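Local atomic coordinates of haloalkane dehalogenase (Mycobacterium rhodesiae, PDB entry 4MJ3), a protein that probably catalyses the hydrolytic dehalogenation of haloalkanes, yielding the corresponding alcohol and a halide ion, as an alpha/beta hydrolase-fold enzyme. Residues E9-L14 / P56-L61; F19-V24 / F84-K89; D80-G85 / V102-A107. All blocks are in the same frame, centred on the assembly; numbering follows the deposited sequence.

Contact 1: E9-L14 / P56-L61; sequences ERFTAL and PSWSYL
Leu-14 and Tyr-60 mark the nearest approach of the two backbones, with CA atoms 8.9 Å apart, so side chains have to bridge between the N-terminal type II turn of Phe-11 to Leu-14 and residues 56-61. The latter follow strand 48-52 of the alpha/beta hydrolase fold and begin at cis-Pro-56, the last residue of the His-Gly-x-Pro motif that in this family lies beside the oxyanion hole. Trp-58 meets both Phe-11 and Leu-14. Its CG sits between the backbone N and the carbonyl carbon (chi1 60°), which sends the indole out toward the turn. Phe-11 turns an edge to one indole face in an offset edge-to-face pair, with the six-membered ring centroids 5.6 Å apart and the planes at 70°. Tyr-60 CB lies against the opposite face near its rim, 3.5 Å above the plane. The rotation of the indole is further fixed by the bond from NE1 to the carbonyl O of Ala-195 in helix 190-197. Leu-14 comes in at the rim, CD1 lying in the indole plane 3.6 Å from Trp-58 CZ2. The phenol of Tyr-60 is tied through OH to Pro-15 O, and Leu-14 CB rests 3.9 Å from Tyr-60 CE1.

Contact 2: F19-V24 / F84-K89; sequences FAPRYV and FGRSDK
Arg-86 reaches from a loop turn across to Pro-21 and to Tyr-23 of strand 22-27. Its CB is directed toward that segment. CG lies over a face of the Phe-11 ring, and CD runs on above the same face. A bend at chi3 (76°) after an extended chi2 then sets the guanidinium over Pro-21. NE donates to a water 2.9 Å away that lies in the guanidinium plane; this water also bonds to Tyr-23 OH at 2.8 Å, bridging two side chains whose flat groups stand almost perpendicular (83°). CZ and NH1 are covered on one face by the proline ring, Pro-21 CG lying 3.8 Å from Arg-86 NH1. NH2 forms a salt bridge with Asp-8, which probably offsets the positive charge, while the proline ring covers part of one face. Behind the arginine the loop is braced by Lys-89, whose NZ donates to Gly-85 O at 2.8 Å and to Ser-87 O, almost in line with that carbonyl bond (163°). Thr-6 OG1 gives NZ a third partner. The bend from Phe-84 to Ser-87 is a type II' beta turn with Gly-85 at its second position, here packed near an outermost strand of the central sheet in the alpha/beta hydrolase fold.

Contact 3: D80-G85 / V102-A107; sequences DLVGFG and VDWMWA
Leu-81 and Val-82 pack on Met-105 and Trp-104 in a buried, wholly apolar contact that joins the loop following strand 75-79 to the inner side of helix 98-112. The backbones come near enough for direct packing, 7.0 Å between the CA atoms of Leu-81 and Met-105. Val-82 lies over the indole of Trp-104 with both branches. CG1 makes a CH-pi contact with the six-membered ring, 3.9 Å from its centroid and only 19° off the normal. CG2 sits on the same face, nearer the rim, above CE3 and CD2, and between the two branches Val-82 CB is 3.5 Å from Trp-104 CE3. With CG1 anti to the backbone N (chi1 171°) and CG2 next to that N, both methyls come down on one face of the indole. The indole is held in its turn by NE1, which bonds to Ser-28 O, and by Val-26 and Leu-34 of the neighbouring strands.

In the alpha/beta hydrolase fold this helix belongs to the crossover that links strand 75-79 with the parallel strand 117-121, passing strand 48-52 between them, and the loop bends away just where the crossover begins. The bend is a type II turn from Leu-81 to Phe-84, closed by Phe-84 N to Leu-81 O, with Gly-83 at the third position at positive phi. Leu-81 N also bonds to His-53 NE2. Leu-81 and selenomethionine 105 (Met-105) meet at about a right angle. The latter's chain folds at chi2 and chi3, bringing CE back toward the loop, and Leu-81 CD2 lies 3.5 Å from Met-105 CE, tighter than usual van der Waals contact. Ile-128 of helix 124-135 touches Leu-81, and Leu-132 of the same helix touches Met-105.

Asp-80 ties the three contacts together. Its OD1 takes a bond from Ser-59 OG in contact 1 (2.6 Å), its OD2 one from Arg-86 N in contact 2 (2.9 Å), and its backbone O one from Ser-87 OG (2.7 Å). Contacts 2 and 3 share Phe-84 and Gly-85, and their centres are about 10 Å apart; the centres of contacts 1 and 2 are about 9 Å apart, those of 1 and 3 about 16 Å. Trp-58 CB presses on Gly-85 CA at 3.3 Å, joining contact 1 to both others. Phe-84 touches His-53 and Glu-55 of the His-Gly-x-Pro motif, which in related dehalogenases borders the active-site pocket, so the 80-85 loop probably lies close to it.

Contact 1: E9-L14 / P56-L61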
ATOM      1  N   GLU A   9     -17.957  15.271   4.064  1.00 18.66           N
ATOM      2  CA  GLU A   9     -17.871  15.909   5.383  1.00 20.40           C
ATOM      3  C   GLU A   9     -16.936  15.149   6.348  1.00 18.32           C
ATOM      4  O   GLU A   9     -16.373  15.737   7.265  1.00 19.18           O
ATOM      5  CB  GLU A   9     -19.256  16.070   5.991  1.00 23.13           C
ATOM      6  CG  GLU A   9     -20.129  17.092   5.214  1.00 32.34           C
ATOM      7  CD  GLU A   9     -20.892  16.498   4.027  1.00 38.15           C
ATOM      8  OE1 GLU A   9     -20.596  15.355   3.622  1.00 27.32           O
ATOM      9  OE2 GLU A   9     -21.786  17.181   3.480  1.00 40.17           O
ATOM     10  N   ARG A  10     -16.721  13.862   6.112  1.00 15.66           N
ATOM     11  CA  ARG A  10     -15.818  13.091   6.980  1.00 15.09           C
ATOM     12  C   ARG A  10     -14.375  13.544   6.860  1.00 15.76           C
ATOM     13  O   ARG A  10     -13.565  13.273   7.758  1.00 15.18           O
ATOM     14  CB  ARG A  10     -15.910  11.586   6.669  1.00 15.32           C
ATOM     15  CG  ARG A  10     -17.270  10.968   6.959  1.00 15.84           C
ATOM     16  CD  ARG A  10     -17.498  10.728   8.447  1.00 15.54           C
ATOM     17  NE  ARG A  10     -16.630   9.671   8.971  1.00 13.73           N
ATOM     18  CZ  ARG A  10     -16.696   9.197  10.213  1.00 14.89           C
ATOM     19  NH1 ARG A  10     -17.568   9.711  11.086  1.00 15.91           N
ATOM     20  NH2 ARG A  10     -15.877   8.229  10.603  1.00 14.81           N
ATOM     21  N   PHE A  11     -14.028  14.220   5.760  1.00 17.10           N
ATOM     22  CA  PHE A  11     -12.620  14.531   5.464  1.00 16.49           C
ATOM     23  C   PHE A  11     -12.279  16.007   5.654  1.00 19.57           C
ATOM     24  O   PHE A  11     -11.226  16.459   5.217  1.00 19.65           O
ATOM     25  CB  PHE A  11     -12.285  14.064   4.050  1.00 15.67           C
ATOM     26  CG  PHE A  11     -12.569  12.610   3.826  1.00 14.91           C
ATOM     27  CD1 PHE A  11     -11.721  11.657   4.346  1.00 14.40           C
ATOM     28  CD2 PHE A  11     -13.719  12.194   3.179  1.00 13.68           C
ATOM     29  CE1 PHE A  11     -11.978  10.302   4.165  1.00 13.89           C
ATOM     30  CE2 PHE A  11     -13.988  10.855   2.987  1.00 14.26           C
ATOM     31  CZ  PHE A  11     -13.118   9.908   3.504  1.00 12.93           C
ATOM     32  N   THR A  12     -13.151  16.726   6.356  1.00 21.61           N
ATOM     33  CA  THR A  12     -12.947  18.159   6.585  1.00 25.50           C
ATOM     34  C   THR A  12     -11.790  18.385   7.573  1.00 27.38           C
ATOM     35  O   THR A  12     -11.676  17.709   8.595  1.00 25.60           O
ATOM     36  CB  THR A  12     -14.245  18.875   7.012  1.00 26.56           C
ATOM     37  OG1 THR A  12     -14.827  18.225   8.141  1.00 35.93           O
ATOM     38  CG2 THR A  12     -15.224  18.874   5.857  1.00 25.04           C
ATOM     39  N   ALA A  13     -10.879  19.274   7.197  1.00 31.45           N
ATOM     40  CA  ALA A  13      -9.797  19.734   8.073  1.00 39.69           C
ATOM     41  C   ALA A  13      -8.915  18.630   8.706  1.00 40.19           C
ATOM     42  O   ALA A  13      -8.574  18.712   9.887  1.00 57.24           O
ATOM     43  CB  ALA A  13     -10.375  20.631   9.157  1.00 40.52           C
ATOM     44  N   LEU A  14      -8.519  17.629   7.924  1.00 31.04           N
ATOM     45  CA  LEU A  14      -7.568  16.630   8.415  1.00 29.66           C
ATOM     46  C   LEU A  14      -6.173  17.243   8.558  1.00 27.17           C
ATOM     47  O   LEU A  14      -5.713  17.917   7.650  1.00 31.95           O
ATOM     48  CB  LEU A  14      -7.485  15.457   7.458  1.00 27.49           C
ATOM     49  CG  LEU A  14      -8.795  14.707   7.232  1.00 28.57           C
ATOM     50  CD1 LEU A  14      -8.553  13.557   6.286  1.00 33.77           C
ATOM     51  CD2 LEU A  14      -9.396  14.206   8.541  1.00 36.92           C
ATOM     52  N   PRO A  56      -5.280  -1.153   7.408  1.00  9.47           N
ATOM     53  CA  PRO A  56      -6.564  -0.605   6.986  1.00 10.26           C
ATOM     54  C   PRO A  56      -6.360   0.910   6.878  1.00  9.40           C
ATOM     55  O   PRO A  56      -7.065   1.691   7.504  1.00 10.94           O
ATOM     56  CB  PRO A  56      -7.463  -0.899   8.173  1.00 10.54           C
ATOM     57  CG  PRO A  56      -6.544  -0.805   9.356  1.00  9.91           C
ATOM     58  CD  PRO A  56      -5.111  -0.983   8.867  1.00 11.07           C
ATOM     59  N   SER A  57      -5.348   1.310   6.129  1.00 10.65           N
ATOM     60  CA  SER A  57      -4.951   2.726   6.069  1.00  8.63           C
ATOM     61  C   SER A  57      -5.479   3.366   4.789  1.00  9.74           C
ATOM     62  O   SER A  57      -6.430   2.861   4.173  1.00  7.49           O
ATOM     63  CB  SER A  57      -3.437   2.831   6.191  1.00  8.74           C
ATOM     64  OG  SER A  57      -2.788   2.257   5.079  1.00  9.05           O
ATOM     65  N   TRP A  58      -4.949   4.545   4.461  1.00  8.46           N
ATOM     66  CA  TRP A  58      -5.189   5.171   3.168  1.00  9.35           C
ATOM     67  C   TRP A  58      -4.057   6.144   2.901  1.00 10.42           C
ATOM     68  O   TRP A  58      -3.056   6.123   3.634  1.00 10.60           O
ATOM     69  CB  TRP A  58      -6.574   5.822   3.089  1.00  9.50           C
ATOM     70  CG  TRP A  58      -6.929   6.923   4.052  1.00  9.47           C
ATOM     71  CD1 TRP A  58      -7.182   6.803   5.390  1.00  9.35           C
ATOM     72  CD2 TRP A  58      -7.185   8.308   3.724  1.00  9.19           C
ATOM     73  NE1 TRP A  58      -7.543   8.043   5.915  1.00 10.12           N
ATOM     74  CE2 TRP A  58      -7.543   8.965   4.912  1.00  9.80           C
ATOM     75  CE3 TRP A  58      -7.157   9.048   2.529  1.00 10.39           C
ATOM     76  CZ2 TRP A  58      -7.878  10.321   4.942  1.00  9.38           C
ATOM     77  CZ3 TRP A  58      -7.458  10.401   2.566  1.00 10.54           C
ATOM     78  CH2 TRP A  58      -7.840  11.011   3.750  1.00 10.38           C
ATOM     79  N   SER A  59      -4.183   6.970   1.858  1.00  9.17           N
ATOM     80  CA  SER A  59      -3.078   7.852   1.437  1.00 10.83           C
ATOM     81  C   SER A  59      -2.636   8.869   2.494  1.00 10.22           C
ATOM     82  O   SER A  59      -1.515   9.372   2.448  1.00  9.63           O
ATOM     83  CB  SER A  59      -3.430   8.548   0.132  1.00 11.07           C
ATOM     84  OG  SER A  59      -3.491   7.579  -0.915  1.00 14.75           O
ATOM     85  N   TYR A  60      -3.485   9.099   3.494  1.00  9.80           N
ATOM     86  CA  TYR A  60      -3.137   9.867   4.682  1.00 10.02           C
ATOM     87  C   TYR A  60      -1.839   9.389   5.329  1.00 11.26           C
ATOM     88  O   TYR A  60      -1.074  10.198   5.865  1.00 10.74           O
ATOM     89  CB  TYR A  60      -4.269   9.846   5.702  1.00 10.12           C
ATOM     90  CG  TYR A  60      -4.140  10.863   6.788  1.00 12.63           C
ATOM     91  CD1 TYR A  60      -4.436  12.189   6.527  1.00 13.22           C
ATOM     92  CD2 TYR A  60      -3.718  10.520   8.075  1.00 12.75           C
ATOM     93  CE1 TYR A  60      -4.346  13.153   7.515  1.00 14.33           C
ATOM     94  CE2 TYR A  60      -3.625  11.478   9.069  1.00 14.17           C
ATOM     95  CZ  TYR A  60      -3.920  12.796   8.781  1.00 14.75           C
ATOM     96  OH  TYR A  60      -3.835  13.778   9.739  1.00 17.97           O
ATOM     97  N   LEU A  61      -1.598   8.080   5.269  1.00  9.42           N
ATOM     98  CA  LEU A  61      -0.364   7.464   5.780  1.00 10.24           C
ATOM     99  C   LEU A  61       0.923   8.041   5.190  1.00 10.84           C
ATOM    100  O   LEU A  61       1.966   8.012   5.840  1.00 12.02           O
ATOM    101  CB  LEU A  61      -0.427   5.949   5.520  1.00  9.33           C
ATOM    102  CG  LEU A  61       0.743   5.072   5.966  1.00  9.82           C
ATOM    103  CD1 LEU A  61       0.974   5.209   7.465  1.00 11.43           C
ATOM    104  CD2 LEU A  61       0.438   3.630   5.582  1.00  9.85           C
TER

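Contact 2: F19-V24 / F84-K89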
ATOM      1  N   PHE A  19      -3.623  18.333   0.584  1.00 20.94           N
ATOM      2  CA  PHE A  19      -3.484  17.811  -0.769  1.00 21.09           C
ATOM      3  C   PHE A  19      -4.880  17.635  -1.365  1.00 21.38           C
ATOM      4  O   PHE A  19      -5.740  16.994  -0.771  1.00 20.84           O
ATOM      5  CB  PHE A  19      -2.740  16.477  -0.743  1.00 17.93           C
ATOM      6  CG  PHE A  19      -1.443  16.521   0.023  1.00 19.11           C
ATOM      7  CD1 PHE A  19      -0.450  17.424  -0.328  1.00 17.87           C
ATOM      8  CD2 PHE A  19      -1.237  15.708   1.123  1.00 15.12           C
ATOM      9  CE1 PHE A  19       0.746  17.480   0.382  1.00 16.99           C
ATOM     10  CE2 PHE A  19      -0.039  15.744   1.819  1.00 16.43           C
ATOM     11  CZ  PHE A  19       0.945  16.649   1.453  1.00 16.63           C
ATOM     12  N   ALA A  20      -5.103  18.254  -2.519  1.00 21.72           N
ATOM     13  CA  ALA A  20      -6.422  18.263  -3.139  1.00 20.08           C
ATOM     14  C   ALA A  20      -6.806  16.860  -3.581  1.00 20.19           C
ATOM     15  O   ALA A  20      -5.978  16.165  -4.167  1.00 17.57           O
ATOM     16  CB  ALA A  20      -6.430  19.207  -4.327  1.00 21.55           C
ATOM     17  N   PRO A  21      -8.065  16.458  -3.332  1.00 18.29           N
ATOM     18  CA  PRO A  21      -8.522  15.148  -3.820  1.00 16.29           C
ATOM     19  C   PRO A  21      -8.673  15.131  -5.329  1.00 16.09           C
ATOM     20  O   PRO A  21      -9.214  16.087  -5.925  1.00 14.64           O
ATOM     21  CB  PRO A  21      -9.883  14.967  -3.155  1.00 15.95           C
ATOM     22  CG  PRO A  21     -10.352  16.345  -2.865  1.00 18.96           C
ATOM     23  CD  PRO A  21      -9.113  17.142  -2.557  1.00 18.42           C
ATOM     24  N   ARG A  22      -8.137  14.079  -5.944  1.00 14.91           N
ATOM     25  CA  ARG A  22      -8.334  13.819  -7.358  1.00 15.10           C
ATOM     26  C   ARG A  22      -8.982  12.452  -7.473  1.00 13.45           C
ATOM     27  O   ARG A  22      -8.886  11.622  -6.557  1.00 11.76           O
ATOM     28  CB  ARG A  22      -7.003  13.874  -8.121  1.00 17.73           C
ATOM     29  CG  ARG A  22      -6.194  15.140  -7.874  1.00 22.01           C
ATOM     30  CD  ARG A  22      -6.591  16.324  -8.748  1.00 29.12           C
ATOM     31  NE  ARG A  22      -6.500  16.075 -10.190  1.00 34.38           N
ATOM     32  N   TYR A  23      -9.651  12.228  -8.591  1.00 13.66           N
ATOM     33  CA  TYR A  23     -10.398  11.012  -8.786  1.00 12.73           C
ATOM     34  C   TYR A  23     -10.264  10.463 -10.189  1.00 14.86           C
ATOM     35  O   TYR A  23     -10.147  11.221 -11.152  1.00 14.17           O
ATOM     36  CB  TYR A  23     -11.890  11.248  -8.519  1.00 12.86           C
ATOM     37  CG  TYR A  23     -12.177  11.772  -7.155  1.00 13.40           C
ATOM     38  CD1 TYR A  23     -12.201  10.914  -6.057  1.00 12.61           C
ATOM     39  CD2 TYR A  23     -12.419  13.118  -6.943  1.00 13.37           C
ATOM     40  CE1 TYR A  23     -12.483  11.388  -4.790  1.00 12.82           C
ATOM     41  CE2 TYR A  23     -12.680  13.598  -5.681  1.00 13.77           C
ATOM     42  CZ  TYR A  23     -12.702  12.732  -4.613  1.00 12.56           C
ATOM     43  OH  TYR A  23     -12.960  13.190  -3.352  1.00 12.94           O
ATOM     44  N   VAL A  24     -10.308   9.136 -10.283  1.00 15.15           N
ATOM     45  CA  VAL A  24     -10.458   8.434 -11.551  1.00 15.33           C
ATOM     46  C   VAL A  24     -11.578   7.412 -11.404  1.00 15.76           C
ATOM     47  O   VAL A  24     -11.889   6.983 -10.295  1.00 13.90           O
ATOM     48  CB  VAL A  24      -9.156   7.702 -11.981  1.00 15.83           C
ATOM     49  CG1 VAL A  24      -8.090   8.695 -12.428  1.00 17.67           C
ATOM     50  CG2 VAL A  24      -8.640   6.779 -10.877  1.00 16.57           C
ATOM     51  N   PHE A  84     -11.216   1.827   0.739  1.00  8.94           N
ATOM     52  CA  PHE A  84     -10.389   2.598   1.693  1.00  8.27           C
ATOM     53  C   PHE A  84     -10.345   4.077   1.368  1.00  8.74           C
ATOM     54  O   PHE A  84     -10.627   4.481   0.239  1.00  8.62           O
ATOM     55  CB  PHE A  84      -8.965   1.995   1.711  1.00  8.08           C
ATOM     56  CG  PHE A  84      -8.957   0.569   2.169  1.00  8.36           C
ATOM     57  CD1 PHE A  84      -9.207  -0.452   1.268  1.00  8.61           C
ATOM     58  CD2 PHE A  84      -8.826   0.256   3.525  1.00  8.57           C
ATOM     59  CE1 PHE A  84      -9.320  -1.761   1.697  1.00  8.49           C
ATOM     60  CE2 PHE A  84      -8.932  -1.064   3.953  1.00  9.38           C
ATOM     61  CZ  PHE A  84      -9.158  -2.062   3.030  1.00  8.89           C
ATOM     62  N   GLY A  85     -10.012   4.880   2.363  1.00  8.97           N
ATOM     63  CA  GLY A  85      -9.747   6.280   2.137  1.00  9.03           C
ATOM     64  C   GLY A  85     -10.952   6.977   1.550  1.00  9.88           C
ATOM     65  O   GLY A  85     -12.061   6.826   2.061  1.00  8.48           O
ATOM     66  N   ARG A  86     -10.714   7.755   0.495  1.00 10.33           N
ATOM     67  CA  ARG A  86     -11.755   8.462  -0.212  1.00 11.11           C
ATOM     68  C   ARG A  86     -12.222   7.728  -1.488  1.00 10.84           C
ATOM     69  O   ARG A  86     -12.996   8.280  -2.264  1.00 10.67           O
ATOM     70  CB  ARG A  86     -11.278   9.877  -0.511  1.00 12.10           C
ATOM     71  CG  ARG A  86     -10.891  10.645   0.737  1.00 12.64           C
ATOM     72  CD  ARG A  86     -10.510  12.090   0.440  1.00 16.13           C
ATOM     73  NE  ARG A  86     -11.706  12.889   0.195  1.00 17.10           N
ATOM     74  CZ  ARG A  86     -11.804  14.204   0.323  1.00 18.00           C
ATOM     75  NH1 ARG A  86     -10.752  14.932   0.668  1.00 17.89           N
ATOM     76  NH2 ARG A  86     -12.974  14.792   0.084  1.00 21.01           N
ATOM     77  N   SER A  87     -11.790   6.479  -1.671  1.00  9.34           N
ATOM     78  CA  SER A  87     -12.279   5.656  -2.767  1.00 10.63           C
ATOM     79  C   SER A  87     -13.635   5.029  -2.429  1.00  9.29           C
ATOM     80  O   SER A  87     -14.025   4.938  -1.258  1.00  8.58           O
ATOM     81  CB  SER A  87     -11.271   4.578  -3.155  1.00  9.38           C
ATOM     82  OG  SER A  87     -10.077   5.145  -3.718  1.00  9.02           O
ATOM     83  N   ASP A  88     -14.372   4.661  -3.464  1.00 10.07           N
ATOM     84  CA  ASP A  88     -15.645   3.970  -3.275  1.00  9.86           C
ATOM     85  C   ASP A  88     -15.457   2.603  -2.614  1.00  9.67           C
ATOM     86  O   ASP A  88     -14.374   2.020  -2.645  1.00  9.07           O
ATOM     87  CB  ASP A  88     -16.372   3.806  -4.612  1.00 10.76           C
ATOM     88  CG  ASP A  88     -16.993   5.104  -5.109  1.00 11.07           C
ATOM     89  OD1 ASP A  88     -17.027   6.090  -4.345  1.00 11.42           O
ATOM     90  OD2 ASP A  88     -17.463   5.120  -6.276  1.00 10.90           O
ATOM     91  N   LYS A  89     -16.542   2.104  -2.012  1.00 10.00           N
ATOM     92  CA  LYS A  89     -16.463   0.994  -1.074  1.00  9.03           C
ATOM     93  C   LYS A  89     -17.605  -0.010  -1.314  1.00 11.30           C
ATOM     94  O   LYS A  89     -18.713   0.132  -0.791  1.00 10.80           O
ATOM     95  CB  LYS A  89     -16.488   1.505   0.376  1.00  9.25           C
ATOM     96  CG  LYS A  89     -15.387   2.520   0.682  1.00  9.28           C
ATOM     97  CD  LYS A  89     -15.384   2.976   2.125  1.00  9.80           C
ATOM     98  CE  LYS A  89     -14.178   3.844   2.416  1.00  9.22           C
ATOM     99  NZ  LYS A  89     -14.150   5.078   1.593  1.00  9.38           N
TER
HETATM  100  O   HOH W   1     -14.133  12.010  -1.153  1.00 14.26           O

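Contact 3: D80-G85 / V102-A107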
ATOM      1  N   ASP A  80      -5.712   5.628  -3.215  1.00 10.04           N
ATOM      2  CA  ASP A  80      -6.481   4.877  -2.236  1.00  9.75           C
ATOM      3  C   ASP A  80      -7.094   3.607  -2.849  1.00 11.08           C
ATOM      4  O   ASP A  80      -7.817   3.657  -3.837  1.00 11.78           O
ATOM      5  CB  ASP A  80      -7.625   5.709  -1.653  1.00 10.68           C
ATOM      6  CG  ASP A  80      -7.162   6.851  -0.756  1.00 11.84           C
ATOM      7  OD1 ASP A  80      -5.975   6.894  -0.313  1.00 10.52           O
ATOM      8  OD2 ASP A  80      -8.009   7.745  -0.508  1.00 10.91           O
ATOM      9  N   LEU A  81      -6.822   2.479  -2.228  1.00  8.51           N
ATOM     10  CA  LEU A  81      -7.420   1.204  -2.638  1.00  8.26           C
ATOM     11  C   LEU A  81      -8.942   1.276  -2.546  1.00  8.41           C
ATOM     12  O   LEU A  81      -9.483   1.933  -1.679  1.00  9.04           O
ATOM     13  CB  LEU A  81      -6.908   0.083  -1.743  1.00  9.47           C
ATOM     14  CG  LEU A  81      -5.412  -0.254  -1.806  1.00 11.20           C
ATOM     15  CD1 LEU A  81      -5.001  -1.135  -0.641  1.00 11.79           C
ATOM     16  CD2 LEU A  81      -5.084  -0.918  -3.117  1.00 13.37           C
ATOM     17  N   VAL A  82      -9.607   0.527  -3.420  1.00  9.78           N
ATOM     18  CA  VAL A  82     -11.052   0.353  -3.343  1.00  9.66           C
ATOM     19  C   VAL A  82     -11.335  -0.218  -1.958  1.00  8.56           C
ATOM     20  O   VAL A  82     -10.687  -1.160  -1.522  1.00 10.25           O
ATOM     21  CB  VAL A  82     -11.554  -0.577  -4.467  1.00  9.07           C
ATOM     22  CG1 VAL A  82     -13.015  -0.937  -4.276  1.00  8.96           C
ATOM     23  CG2 VAL A  82     -11.361   0.091  -5.835  1.00 10.17           C
ATOM     24  N   GLY A  83     -12.344   0.336  -1.285  1.00  8.62           N
ATOM     25  CA  GLY A  83     -12.657  -0.053   0.084  1.00  8.44           C
ATOM     26  C   GLY A  83     -12.056   0.865   1.143  1.00  8.68           C
ATOM     27  O   GLY A  83     -12.379   0.702   2.328  1.00 10.48           O
ATOM     28  N   PHE A  84     -11.216   1.827   0.739  1.00  8.94           N
ATOM     29  CA  PHE A  84     -10.389   2.598   1.693  1.00  8.27           C
ATOM     30  C   PHE A  84     -10.345   4.077   1.368  1.00  8.74           C
ATOM     31  O   PHE A  84     -10.627   4.481   0.239  1.00  8.62           O
ATOM     32  CB  PHE A  84      -8.965   1.995   1.711  1.00  8.08           C
ATOM     33  CG  PHE A  84      -8.957   0.569   2.169  1.00  8.36           C
ATOM     34  CD1 PHE A  84      -9.207  -0.452   1.268  1.00  8.61           C
ATOM     35  CD2 PHE A  84      -8.826   0.256   3.525  1.00  8.57           C
ATOM     36  CE1 PHE A  84      -9.320  -1.761   1.697  1.00  8.49           C
ATOM     37  CE2 PHE A  84      -8.932  -1.064   3.953  1.00  9.38           C
ATOM     38  CZ  PHE A  84      -9.158  -2.062   3.030  1.00  8.89           C
ATOM     39  N   GLY A  85     -10.012   4.880   2.363  1.00  8.97           N
ATOM     40  CA  GLY A  85      -9.747   6.280   2.137  1.00  9.03           C
ATOM     41  C   GLY A  85     -10.952   6.977   1.550  1.00  9.88           C
ATOM     42  O   GLY A  85     -12.061   6.826   2.061  1.00  8.48           O
ATOM     43  N   VAL A 102      -5.875  -5.996  -7.631  1.00 10.69           N
ATOM     44  CA  VAL A 102      -4.852  -5.888  -8.662  1.00 12.38           C
ATOM     45  C   VAL A 102      -5.437  -5.213  -9.898  1.00 12.17           C
ATOM     46  O   VAL A 102      -4.827  -4.279 -10.441  1.00 12.61           O
ATOM     47  CB  VAL A 102      -4.256  -7.274  -8.973  1.00 13.81           C
ATOM     48  CG1 VAL A 102      -3.483  -7.286 -10.288  1.00 16.82           C
ATOM     49  CG2 VAL A 102      -3.368  -7.714  -7.817  1.00 14.65           C
ATOM     50  N   ASP A 103      -6.610  -5.670 -10.339  1.00 11.40           N
ATOM     51  CA  ASP A 103      -7.229  -5.115 -11.547  1.00 12.11           C
ATOM     52  C   ASP A 103      -7.660  -3.654 -11.335  1.00 12.40           C
ATOM     53  O   ASP A 103      -7.490  -2.787 -12.226  1.00 11.27           O
ATOM     54  CB  ASP A 103      -8.413  -5.968 -12.015  1.00 12.80           C
ATOM     55  CG  ASP A 103      -7.980  -7.330 -12.579  1.00 15.18           C
ATOM     56  OD1 ASP A 103      -6.795  -7.482 -12.947  1.00 17.51           O
ATOM     57  OD2 ASP A 103      -8.814  -8.254 -12.599  1.00 18.85           O
ATOM     58  N   TRP A 104      -8.219  -3.373 -10.173  1.00 10.79           N
ATOM     59  CA  TRP A 104      -8.640  -1.997  -9.858  1.00 10.94           C
ATOM     60  C   TRP A 104      -7.450  -1.046  -9.791  1.00 11.09           C
ATOM     61  O   TRP A 104      -7.466   0.040 -10.380  1.00 12.53           O
ATOM     62  CB  TRP A 104      -9.398  -1.953  -8.531  1.00 11.18           C
ATOM     63  CG  TRP A 104     -10.767  -2.536  -8.564  1.00 10.94           C
ATOM     64  CD1 TRP A 104     -11.664  -2.479  -9.583  1.00 13.07           C
ATOM     65  CD2 TRP A 104     -11.412  -3.235  -7.489  1.00  9.69           C
ATOM     66  NE1 TRP A 104     -12.844  -3.093  -9.203  1.00 14.00           N
ATOM     67  CE2 TRP A 104     -12.720  -3.557  -7.924  1.00 13.08           C
ATOM     68  CE3 TRP A 104     -11.030  -3.576  -6.190  1.00  9.69           C
ATOM     69  CZ2 TRP A 104     -13.633  -4.236  -7.110  1.00 10.57           C
ATOM     70  CZ3 TRP A 104     -11.935  -4.239  -5.377  1.00 10.63           C
ATOM     71  CH2 TRP A 104     -13.217  -4.587  -5.850  1.00 11.30           C
HETATM   72  N   MSE A 105      -6.382  -1.461  -9.126  1.00 12.52           N
HETATM   73  CA  MSE A 105      -5.197  -0.607  -9.022  1.00 10.88           C
HETATM   74  C   MSE A 105      -4.526  -0.381 -10.367  1.00 10.38           C
HETATM   75  O   MSE A 105      -4.105   0.749 -10.674  1.00 10.77           O
HETATM   76  CB  MSE A 105      -4.220  -1.187  -7.998  1.00 11.11           C
HETATM   77  CG  MSE A 105      -2.942  -0.373  -7.838  1.00 13.25           C
HETATM   78 SE   MSE A 105      -3.274   1.521  -7.360  1.00 14.72          SE
HETATM   79  CE  MSE A 105      -3.931   1.300  -5.538  1.00 15.17           C
ATOM     80  N   TRP A 106      -4.400  -1.436 -11.170  1.00 11.12           N
ATOM     81  CA  TRP A 106      -3.828  -1.289 -12.500  1.00 10.96           C
ATOM     82  C   TRP A 106      -4.667  -0.331 -13.327  1.00 11.15           C
ATOM     83  O   TRP A 106      -4.115   0.543 -13.980  1.00 11.95           O
ATOM     84  CB  TRP A 106      -3.679  -2.625 -13.226  1.00 11.93           C
ATOM     85  CG  TRP A 106      -2.998  -2.472 -14.519  1.00 12.79           C
ATOM     86  CD1 TRP A 106      -3.523  -2.718 -15.746  1.00 14.22           C
ATOM     87  CD2 TRP A 106      -1.656  -1.998 -14.743  1.00 14.66           C
ATOM     88  NE1 TRP A 106      -2.593  -2.451 -16.713  1.00 15.91           N
ATOM     89  CE2 TRP A 106      -1.441  -2.008 -16.134  1.00 15.17           C
ATOM     90  CE3 TRP A 106      -0.619  -1.588 -13.910  1.00 14.82           C
ATOM     91  CZ2 TRP A 106      -0.235  -1.617 -16.707  1.00 17.78           C
ATOM     92  CZ3 TRP A 106       0.588  -1.202 -14.484  1.00 15.68           C
ATOM     93  CH2 TRP A 106       0.767  -1.212 -15.853  1.00 18.15           C
ATOM     94  N   ALA A 107      -5.993  -0.474 -13.269  1.00 11.53           N
ATOM     95  CA  ALA A 107      -6.872   0.429 -14.004  1.00 10.54           C
ATOM     96  C   ALA A 107      -6.691   1.891 -13.583  1.00 10.37           C
ATOM     97  O   ALA A 107      -6.683   2.775 -14.434  1.00 12.01           O
ATOM     98  CB  ALA A 107      -8.308   0.009 -13.852  1.00 11.50           C
TER